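Local structure of protein E (Haemophilus influenzae, 3ZH5) at residues L80-V83 with R84-F87. The protein acts as a multifunctional adhesin that binds host epithelial cells and the host proteins vitronectin, laminin and plasminogen, aiding serum resistance and immune evasion. Numbering follows the deposited sequence.
Sequences LTQV and RTDF
Thr-85 OG1 is hydrogen-bonded to NE2 of Gln-69 on the neighbouring strand 64-74, and Gln-82 NE2 lies 2.9 Å from the same Thr-85 OG1. Gln-82 NE2 is also 3.0 Å from the backbone O of Arg-84. A bend at chi2 (61°) folds the long glutamine chain forward along its own strand, where it meets the short threonine side chain at about a right angle. A glutamine suits this place because its chain is long enough to carry the amide beside Thr-85 and the Arg-84 carbonyl, while OE1 accepts a hydrogen bond from Lys-71 NZ.

Residues three apart share a face here because strand 79-88 carries a classic beta bulge, with Val-83 and Arg-84 both paired through their backbones to Tyr-70. Val-83 has the helix-like psi of -44° of the first bulge position, and the segments before and after it meet at 50°. Val-83 and Arg-84 consequently emerge on the same face, CG1 of the valine 4.3 Å from CB of the arginine, and Val-83 O accepts a hydrogen bond from Lys-105 NZ. Alternation then resumes, setting Asp-86 beside Arg-84. The guanidinium grips the carboxylate side-on, Arg-84 NE to Asp-86 OD2 at 2.8 Å and Arg-84 NH2 to Asp-86 OD1 at 2.9 Å. Both bonds are nearly straight and lie in the guanidinium plane, though tilted somewhat out of that of the carboxylate. Arginine can match both oxygens at once, and a second salt bridge, from Asp-86 OD1 to Arg-97 NH1, probably helps offset the buried charge. On the glutamine's face, Thr-85 CG2 sits 4.1 Å above the ring plane of Phe-87, offset toward its rim.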
ATOM      1  N   LEU A  80       6.426   4.753  -9.853  1.00 21.25           N
ATOM      2  CA  LEU A  80       5.715   3.876  -8.936  1.00 18.72           C
ATOM      3  C   LEU A  80       4.640   3.198  -9.747  1.00 18.10           C
ATOM      4  O   LEU A  80       3.766   3.876 -10.300  1.00 19.42           O
ATOM      5  CB  LEU A  80       5.001   4.669  -7.832  1.00 18.54           C
ATOM      6  CG  LEU A  80       4.393   3.772  -6.741  1.00 26.64           C
ATOM      7  CD1 LEU A  80       5.493   3.117  -5.948  1.00 21.25           C
ATOM      8  CD2 LEU A  80       3.576   4.528  -5.760  1.00 36.89           C
ATOM      9  N   THR A  81       4.715   1.873  -9.852  1.00 22.55           N
ATOM     10  CA  THR A  81       3.698   1.087 -10.556  1.00 20.67           C
ATOM     11  C   THR A  81       2.733   0.430  -9.585  1.00 17.89           C
ATOM     12  O   THR A  81       3.143  -0.191  -8.575  1.00 20.51           O
ATOM     13  CB  THR A  81       4.413   0.018 -11.390  1.00 19.91           C
ATOM     14  OG1 THR A  81       5.394   0.666 -12.219  1.00 22.69           O
ATOM     15  CG2 THR A  81       3.440  -0.823 -12.191  1.00 20.68           C
ATOM     16  N   GLN A  82       1.450   0.599  -9.857  1.00 16.61           N
ATOM     17  CA  GLN A  82       0.374  -0.115  -9.167  1.00 17.68           C
ATOM     18  C   GLN A  82       0.162  -1.404  -9.924  1.00 20.46           C
ATOM     19  O   GLN A  82      -0.174  -1.371 -11.122  1.00 18.35           O
ATOM     20  CB  GLN A  82      -0.908   0.715  -9.143  1.00 22.98           C
ATOM     21  CG  GLN A  82      -2.215  -0.020  -8.784  1.00 23.33           C
ATOM     22  CD  GLN A  82      -2.291  -0.665  -7.428  1.00 30.71           C
ATOM     23  OE1 GLN A  82      -1.645  -0.241  -6.461  1.00 26.33           O
ATOM     24  NE2 GLN A  82      -3.138  -1.682  -7.331  1.00 29.79           N
ATOM     25  N   VAL A  83       0.330  -2.530  -9.227  1.00 19.08           N
ATOM     26  CA  VAL A  83       0.273  -3.852  -9.871  1.00 19.05           C
ATOM     27  C   VAL A  83      -1.026  -4.583  -9.591  1.00 23.61           C
ATOM     28  O   VAL A  83      -1.607  -5.213 -10.486  1.00 25.07           O
ATOM     29  CB  VAL A  83       1.455  -4.732  -9.396  1.00 20.34           C
ATOM     30  CG1 VAL A  83       1.299  -6.177  -9.856  1.00 22.77           C
ATOM     31  CG2 VAL A  83       2.737  -4.110  -9.904  1.00 28.31           C
ATOM     32  N   ARG A  84      -1.468  -4.561  -8.350  1.00 23.95           N
ATOM     33  CA  ARG A  84      -2.721  -5.242  -8.027  1.00 26.97           C
ATOM     34  C   ARG A  84      -3.278  -4.817  -6.690  1.00 31.76           C
ATOM     35  O   ARG A  84      -2.577  -4.203  -5.843  1.00 25.50           O
ATOM     36  CB  ARG A  84      -2.603  -6.755  -8.092  1.00 34.72           C
ATOM     37  CG  ARG A  84      -1.977  -7.397  -6.899  1.00 29.02           C
ATOM     38  CD  ARG A  84      -2.076  -8.910  -6.923  1.00 33.57           C
ATOM     39  NE  ARG A  84      -3.406  -9.399  -6.526  1.00 41.31           N
ATOM     40  CZ  ARG A  84      -4.229 -10.109  -7.299  1.00 41.83           C
ATOM     41  NH1 ARG A  84      -3.880 -10.454  -8.535  1.00 37.08           N
ATOM     42  NH2 ARG A  84      -5.413 -10.506  -6.828  1.00 41.66           N
ATOM     43  N   THR A  85      -4.572  -5.115  -6.546  1.00 30.98           N
ATOM     44  CA  THR A  85      -5.350  -4.735  -5.391  1.00 29.66           C
ATOM     45  C   THR A  85      -6.126  -5.910  -4.863  1.00 29.27           C
ATOM     46  O   THR A  85      -6.765  -6.628  -5.615  1.00 32.61           O
ATOM     47  CB  THR A  85      -6.361  -3.642  -5.748  1.00 33.94           C
ATOM     48  OG1 THR A  85      -5.656  -2.461  -6.140  1.00 33.03           O
ATOM     49  CG2 THR A  85      -7.233  -3.339  -4.563  1.00 29.18           C
ATOM     50  N   ASP A  86      -6.038  -6.105  -3.550  1.00 26.19           N
ATOM     51  CA  ASP A  86      -6.801  -7.132  -2.870  1.00 26.35           C
ATOM     52  C   ASP A  86      -7.538  -6.496  -1.709  1.00 28.60           C
ATOM     53  O   ASP A  86      -6.979  -5.647  -0.997  1.00 39.18           O
ATOM     54  CB  ASP A  86      -5.852  -8.226  -2.361  1.00 32.54           C
ATOM     55  CG  ASP A  86      -5.266  -9.065  -3.500  1.00 36.89           C
ATOM     56  OD1 ASP A  86      -6.037  -9.867  -4.082  1.00 35.91           O
ATOM     57  OD2 ASP A  86      -4.056  -8.913  -3.815  1.00 36.48           O
ATOM     58  N   PHE A  87      -8.791  -6.887  -1.506  1.00 30.84           N
ATOM     59  CA  PHE A  87      -9.536  -6.391  -0.358  1.00 36.89           C
ATOM     60  C   PHE A  87      -9.567  -7.448   0.722  1.00 41.75           C
ATOM     61  O   PHE A  87      -9.637  -8.618   0.427  1.00 44.71           O
ATOM     62  CB  PHE A  87     -10.962  -6.034  -0.754  1.00 39.65           C
ATOM     63  CG  PHE A  87     -11.043  -5.003  -1.833  1.00 40.24           C
ATOM     64  CD1 PHE A  87     -10.893  -3.661  -1.536  1.00 46.22           C
ATOM     65  CD2 PHE A  87     -11.293  -5.373  -3.137  1.00 43.97           C
ATOM     66  CE1 PHE A  87     -10.976  -2.712  -2.521  1.00 45.51           C
ATOM     67  CE2 PHE A  87     -11.374  -4.422  -4.125  1.00 46.16           C
ATOM     68  CZ  PHE A  87     -11.217  -3.090  -3.816  1.00 43.90           C
TER